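Disulfide isomerase DsbG N-terminal domain-containing protein (Helicobacter pylori, PDB 3TDG) probably acts as a thioredoxin-fold disulfide oxidoreductase of the DsbG type, handling protein thiols and disulfides as a reductase. Local coordinates at residues A136-S141 and T177-V182; K149-V154 and P258-Y263. All blocks are in the same frame, centred on the assembly; numbering follows the deposited sequence.

Contact 1: residues A136-S141 and T177-V182; sequences AIELPS and TVRMVV. With FMT (formic acid), chain C.
Glu-138 sets CG opposite its backbone N (chi1 -174°) and Arg-179 sets CG beside its own (chi1 -63°); both chains then run out extended, which lays them side by side, pointing the same way, with carboxylate and guanidinium planes 18° apart. OE1 of Glu-138 takes NE of Arg-179 at 2.7 Å from above the carboxylate plane, a short but bent salt bridge with OE1 tilted from the guanidinium plane; a second bond from NH2 is weak, and NH1 turns to the hydroxyl of Tyr-152. CG2 of Thr-177 lies 3.6 Å from CG of Glu-138, while OG1 of Thr-177 accepts the N-H of Ser-141 and also bonds to Lys-147 O. Ile-137 and Leu-139 each exchange a pair of backbone hydrogen bonds, the first with Met-180 and the second with Val-178. On the face of these four residues CD1 of Ile-137 meets CG2 of Val-182 at 4.0 Å beneath helix 211-222, while Leu-139 and Val-178 pack against helix 169-175. The outward N-H of Glu-138 is taken by a formic acid molecule, probably from the crystallisation liquor, which Lys-214 and Arg-205 also bind. Such an antiparallel edge strand, one face apolar beneath helices, closes one side of a thioredoxin-fold sheet.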
loop_
_atom_site.group_PDB
_atom_site.type_symbol
_atom_site.label_atom_id
_atom_site.label_comp_id
_atom_site.label_asym_id
_atom_site.label_seq_id
_atom_site.Cartn_x
_atom_site.Cartn_y
_atom_site.Cartn_z
ATOM N N ALA A 136 -10.251 30.455 -6.455
ATOM C CA ALA A 136 -9.004 31.201 -6.246
ATOM C C ALA A 136 -9.204 32.634 -6.637
ATOM O O ALA A 136 -9.964 32.914 -7.569
ATOM C CB ALA A 136 -7.841 30.603 -7.066
ATOM N N ILE A 137 -8.510 33.533 -5.935
ATOM C CA ILE A 137 -8.528 34.943 -6.257
ATOM C C ILE A 137 -7.261 35.234 -7.015
ATOM O O ILE A 137 -6.170 35.278 -6.425
ATOM C CB ILE A 137 -8.554 35.833 -5.004
ATOM C CG1 ILE A 137 -9.781 35.519 -4.157
ATOM C CG2 ILE A 137 -8.486 37.323 -5.392
ATOM C CD1 ILE A 137 -9.584 35.797 -2.701
ATOM N N GLU A 138 -7.397 35.430 -8.320
ATOM C CA GLU A 138 -6.243 35.662 -9.171
ATOM C C GLU A 138 -5.957 37.157 -9.325
ATOM O O GLU A 138 -6.795 37.918 -9.806
ATOM C CB GLU A 138 -6.428 34.978 -10.535
ATOM C CG GLU A 138 -5.185 35.076 -11.414
ATOM C CD GLU A 138 -5.265 34.251 -12.688
ATOM O OE1 GLU A 138 -5.452 33.013 -12.627
ATOM O OE2 GLU A 138 -5.098 34.846 -13.762
ATOM N N LEU A 139 -4.767 37.571 -8.896
ATOM C CA LEU A 139 -4.332 38.956 -9.016
ATOM C C LEU A 139 -3.134 39.052 -9.967
ATOM O O LEU A 139 -2.050 38.583 -9.632
ATOM C CB LEU A 139 -3.994 39.527 -7.636
ATOM C CG LEU A 139 -5.060 39.291 -6.562
ATOM C CD1 LEU A 139 -4.459 39.369 -5.161
ATOM C CD2 LEU A 139 -6.251 40.242 -6.731
ATOM N N PRO A 140 -3.338 39.641 -11.169
ATOM C CA PRO A 140 -2.252 39.742 -12.153
ATOM C C PRO A 140 -1.107 40.624 -11.653
ATOM O O PRO A 140 -1.356 41.627 -10.977
ATOM C CB PRO A 140 -2.935 40.375 -13.380
ATOM C CG PRO A 140 -4.167 41.043 -12.845
ATOM C CD PRO A 140 -4.608 40.188 -11.689
ATOM N N SER A 141 0.134 40.255 -11.970
ATOM C CA SER A 141 1.297 41.057 -11.543
ATOM C C SER A 141 1.169 42.512 -11.945
ATOM O O SER A 141 0.592 42.819 -12.984
ATOM C CB SER A 141 2.615 40.504 -12.084
ATOM O OG SER A 141 2.460 40.033 -13.397
ATOM N N THR A 177 2.016 36.569 -10.894
ATOM C CA THR A 177 0.572 36.592 -10.741
ATOM C C THR A 177 0.267 35.633 -9.605
ATOM O O THR A 177 0.689 34.481 -9.628
ATOM C CB THR A 177 -0.169 36.209 -12.039
ATOM O OG1 THR A 177 -0.187 37.349 -12.902
ATOM C CG2 THR A 177 -1.624 35.796 -11.753
ATOM N N VAL A 178 -0.450 36.139 -8.611
ATOM C CA VAL A 178 -0.807 35.368 -7.423
ATOM C C VAL A 178 -2.224 34.810 -7.514
ATOM O O VAL A 178 -3.169 35.542 -7.820
ATOM C CB VAL A 178 -0.652 36.237 -6.149
ATOM C CG1 VAL A 178 -1.324 35.572 -4.920
ATOM C CG2 VAL A 178 0.823 36.528 -5.899
ATOM N N ARG A 179 -2.349 33.505 -7.278
ATOM C CA ARG A 179 -3.639 32.874 -7.048
ATOM C C ARG A 179 -3.794 32.541 -5.567
ATOM O O ARG A 179 -3.311 31.505 -5.084
ATOM C CB ARG A 179 -3.814 31.620 -7.902
ATOM C CG ARG A 179 -3.791 31.919 -9.403
ATOM C CD ARG A 179 -4.013 30.687 -10.229
ATOM N NE ARG A 179 -3.966 31.040 -11.649
ATOM C CZ ARG A 179 -3.753 30.180 -12.637
ATOM N NH1 ARG A 179 -3.571 28.892 -12.380
ATOM N NH2 ARG A 179 -3.740 30.619 -13.887
ATOM N N MET A 180 -4.474 33.428 -4.854
ATOM C CA MET A 180 -4.691 33.234 -3.439
ATOM C C MET A 180 -5.906 32.314 -3.183
ATOM O O MET A 180 -7.019 32.599 -3.629
ATOM C CB MET A 180 -4.871 34.591 -2.769
ATOM C CG MET A 180 -4.748 34.530 -1.262
ATOM S SD MET A 180 -4.329 36.144 -0.621
ATOM C CE MET A 180 -4.814 35.930 1.092
ATOM N N VAL A 181 -5.672 31.219 -2.470
ATOM C CA VAL A 181 -6.702 30.244 -2.154
ATOM C C VAL A 181 -7.017 30.374 -0.660
ATOM O O VAL A 181 -6.216 29.945 0.186
ATOM C CB VAL A 181 -6.222 28.813 -2.489
ATOM C CG1 VAL A 181 -7.275 27.763 -2.120
ATOM C CG2 VAL A 181 -5.850 28.709 -3.985
ATOM N N VAL A 182 -8.155 30.998 -0.347
ATOM C CA VAL A 182 -8.510 31.330 1.039
ATOM C C VAL A 182 -9.355 30.202 1.630
ATOM O O VAL A 182 -10.495 29.977 1.211
ATOM C CB VAL A 182 -9.210 32.719 1.160
ATOM C CG1 VAL A 182 -9.475 33.091 2.638
ATOM C CG2 VAL A 182 -8.365 33.780 0.525
HETATM C C FMT C . -10.031 37.345 -9.333
HETATM O O1 FMT C . -11.069 38.026 -9.410
HETATM O O2 FMT C . -9.998 36.147 -9.033
#

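Contact 2: residues K149-V154 and P258-Y263; sequences KILYIV and PFLYHY
Backbone hydrogen bonds join Tyr-152 to Tyr-261 and Val-154 to Phe-259, two bonds to each antiparallel pair. A fifth runs from Tyr-263 N, in the last modelled residue, to Ile-150 O at 2.9 Å. Close CA-H...O contacts lie between these rungs, the one from Leu-260 CA to Tyr-152 O measuring 3.2 Å.

Apolar contacts differ between the two faces. On one, CD1 of Leu-151 stands over the centre of the His-262 imidazole in a CH-pi contact, 4.0 Å from the ring centroid and 9° off its normal. Leu-151 holds CG trans to N (chi1 175°), which carries CD1 across to that ring and to CB of Leu-260, whose CG in turn lies alongside CG1 of Ile-153. On the other, Tyr-152 and Tyr-263 run side by side, CE2 of the first 3.7 Å from CD1 of the second, and CB of Val-154 meets CB of Phe-259 at 4.0 Å. Phe-128 of helix 98-129 stacks on the Tyr-152 ring.

Polar side-chain links are fewer. A water in the plane of the imidazole lies 2.8 Å from ND1 of His-262 and donates a weak bond to Ile-150 O. Outside the pair, the hydroxyl of Tyr-261 bonds to Asn-125 of helix 98-129.

Cohesion across this pair therefore rests on backbone bonds and apolar and aromatic packing, with charge playing little part.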
loop_
_atom_site.group_PDB
_atom_site.type_symbol
_atom_site.label_atom_id
_atom_site.label_comp_id
_atom_site.label_asym_id
_atom_site.label_seq_id
_atom_site.Cartn_x
_atom_site.Cartn_y
_atom_site.Cartn_z
ATOM N N LYS A 149 3.909 34.117 -14.608
ATOM C CA LYS A 149 4.569 33.436 -13.488
ATOM C C LYS A 149 3.570 33.255 -12.338
ATOM O O LYS A 149 3.202 34.214 -11.663
ATOM C CB LYS A 149 5.828 34.203 -13.060
ATOM C CG LYS A 149 6.902 34.317 -14.170
ATOM C CD LYS A 149 8.149 35.070 -13.670
ATOM C CE LYS A 149 8.779 35.914 -14.784
ATOM N NZ LYS A 149 9.802 36.889 -14.269
ATOM N N ILE A 150 3.120 32.018 -12.152
ATOM C CA ILE A 150 2.000 31.726 -11.254
ATOM C C ILE A 150 2.452 31.308 -9.853
ATOM O O ILE A 150 3.148 30.300 -9.696
ATOM C CB ILE A 150 1.051 30.644 -11.845
ATOM C CG1 ILE A 150 0.493 31.083 -13.210
ATOM C CG2 ILE A 150 -0.094 30.319 -10.875
ATOM C CD1 ILE A 150 -0.560 32.182 -13.162
ATOM N N LEU A 151 2.032 32.087 -8.853
ATOM C CA LEU A 151 2.257 31.752 -7.441
ATOM C C LEU A 151 0.948 31.455 -6.712
ATOM O O LEU A 151 0.125 32.342 -6.531
ATOM C CB LEU A 151 3.001 32.890 -6.740
ATOM C CG LEU A 151 3.248 32.825 -5.231
ATOM C CD1 LEU A 151 4.038 31.581 -4.835
ATOM C CD2 LEU A 151 3.986 34.081 -4.816
ATOM N N TYR A 152 0.771 30.209 -6.303
ATOM C CA TYR A 152 -0.351 29.831 -5.467
ATOM C C TYR A 152 -0.022 30.096 -3.996
ATOM O O TYR A 152 1.058 29.733 -3.525
ATOM C CB TYR A 152 -0.661 28.351 -5.641
ATOM C CG TYR A 152 -1.580 28.049 -6.791
ATOM C CD1 TYR A 152 -2.970 28.182 -6.647
ATOM C CD2 TYR A 152 -1.074 27.630 -8.026
ATOM C CE1 TYR A 152 -3.828 27.890 -7.701
ATOM C CE2 TYR A 152 -1.928 27.338 -9.095
ATOM C CZ TYR A 152 -3.302 27.469 -8.927
ATOM O OH TYR A 152 -4.164 27.193 -9.973
ATOM N N ILE A 153 -0.952 30.728 -3.286
ATOM C CA ILE A 153 -0.826 30.954 -1.851
ATOM C C ILE A 153 -2.052 30.396 -1.112
ATOM O O ILE A 153 -3.148 30.944 -1.223
ATOM C CB ILE A 153 -0.659 32.457 -1.546
ATOM C CG1 ILE A 153 0.531 33.029 -2.327
ATOM C CG2 ILE A 153 -0.501 32.694 -0.007
ATOM C CD1 ILE A 153 0.814 34.463 -2.079
ATOM N N VAL A 154 -1.880 29.304 -0.381
ATOM C CA VAL A 154 -2.963 28.743 0.430
ATOM C C VAL A 154 -2.898 29.451 1.785
ATOM O O VAL A 154 -1.842 29.483 2.417
ATOM C CB VAL A 154 -2.874 27.229 0.566
ATOM C CG1 VAL A 154 -4.059 26.670 1.396
ATOM C CG2 VAL A 154 -2.834 26.564 -0.829
ATOM N N PRO A 258 0.751 29.659 5.970
ATOM C CA PRO A 258 0.557 29.882 4.534
ATOM C C PRO A 258 1.417 28.899 3.732
ATOM O O PRO A 258 2.576 28.665 4.078
ATOM C CB PRO A 258 1.039 31.320 4.324
ATOM C CG PRO A 258 1.932 31.618 5.502
ATOM C CD PRO A 258 1.436 30.782 6.635
ATOM N N PHE A 259 0.840 28.313 2.692
ATOM C CA PHE A 259 1.564 27.420 1.799
ATOM C C PHE A 259 1.734 28.126 0.451
ATOM O O PHE A 259 0.746 28.486 -0.202
ATOM C CB PHE A 259 0.789 26.113 1.654
ATOM C CG PHE A 259 1.466 25.085 0.791
ATOM C CD1 PHE A 259 2.204 24.060 1.372
ATOM C CD2 PHE A 259 1.340 25.123 -0.597
ATOM C CE1 PHE A 259 2.839 23.091 0.586
ATOM C CE2 PHE A 259 1.963 24.164 -1.399
ATOM C CZ PHE A 259 2.718 23.145 -0.808
ATOM N N LEU A 260 2.979 28.349 0.040
ATOM C CA LEU A 260 3.232 28.950 -1.263
ATOM C C LEU A 260 3.727 27.895 -2.258
ATOM O O LEU A 260 4.486 26.983 -1.893
ATOM C CB LEU A 260 4.213 30.110 -1.155
ATOM C CG LEU A 260 3.722 31.443 -0.591
ATOM C CD1 LEU A 260 3.236 31.330 0.861
ATOM C CD2 LEU A 260 4.841 32.481 -0.687
ATOM N N TYR A 261 3.278 27.999 -3.502
ATOM C CA TYR A 261 3.669 27.043 -4.539
ATOM C C TYR A 261 3.787 27.748 -5.879
ATOM O O TYR A 261 2.801 28.306 -6.398
ATOM C CB TYR A 261 2.676 25.875 -4.606
ATOM C CG TYR A 261 2.972 24.826 -5.665
ATOM C CD1 TYR A 261 4.175 24.095 -5.659
ATOM C CD2 TYR A 261 2.042 24.549 -6.669
ATOM C CE1 TYR A 261 4.442 23.126 -6.643
ATOM C CE2 TYR A 261 2.289 23.590 -7.645
ATOM C CZ TYR A 261 3.489 22.879 -7.633
ATOM O OH TYR A 261 3.716 21.928 -8.613
ATOM N N HIS A 262 5.012 27.769 -6.410
ATOM C CA HIS A 262 5.264 28.238 -7.773
ATOM C C HIS A 262 4.815 27.159 -8.737
ATOM O O HIS A 262 5.337 26.049 -8.708
ATOM C CB HIS A 262 6.744 28.568 -7.983
ATOM C CG HIS A 262 7.177 29.819 -7.289
ATOM N ND1 HIS A 262 6.998 31.071 -7.837
ATOM C CD2 HIS A 262 7.752 30.015 -6.079
ATOM C CE1 HIS A 262 7.452 31.986 -6.999
ATOM N NE2 HIS A 262 7.911 31.372 -5.923
ATOM N N TYR A 263 3.823 27.490 -9.568
ATOM C CA TYR A 263 3.287 26.573 -10.577
ATOM C C TYR A 263 3.932 26.850 -11.935
ATOM O O TYR A 263 5.153 26.993 -12.043
ATOM C CB TYR A 263 1.765 26.744 -10.681
ATOM C CG TYR A 263 1.042 25.712 -11.541
ATOM C CD1 TYR A 263 0.128 24.821 -10.963
ATOM C CD2 TYR A 263 1.247 25.643 -12.935
ATOM C CE1 TYR A 263 -0.555 23.880 -11.736
ATOM C CE2 TYR A 263 0.568 24.702 -13.721
ATOM C CZ TYR A 263 -0.332 23.823 -13.110
ATOM O OH TYR A 263 -1.012 22.880 -13.859
HETATM O O HOH W 1 5.796 31.639 -10.299
#

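Both contacts belong to one mixed sheet, ordered 137-139, 177-182, 150-155, 259-262: each adds an antiparallel edge strand to a central parallel pair. Thr-177 N to Lys-149 O and Val-181 N to Ile-153 O, probable hydrogen bonds, tie them together, as does the packing of Val-178 CG1 on Ile-153 CD1. Neither is wholly core or surface: both are partly buried, each with a largely buried central strand and a more exposed edge. Contact 1 adds an ion pair, whereas contact 2 is richer in aromatic rings and meets helix 98-129. Contact 2 also lies nearer the probable redox site: Pro-258, preceded by a cis peptide as in thioredoxins, touches Cys-162 of the CxxC motif.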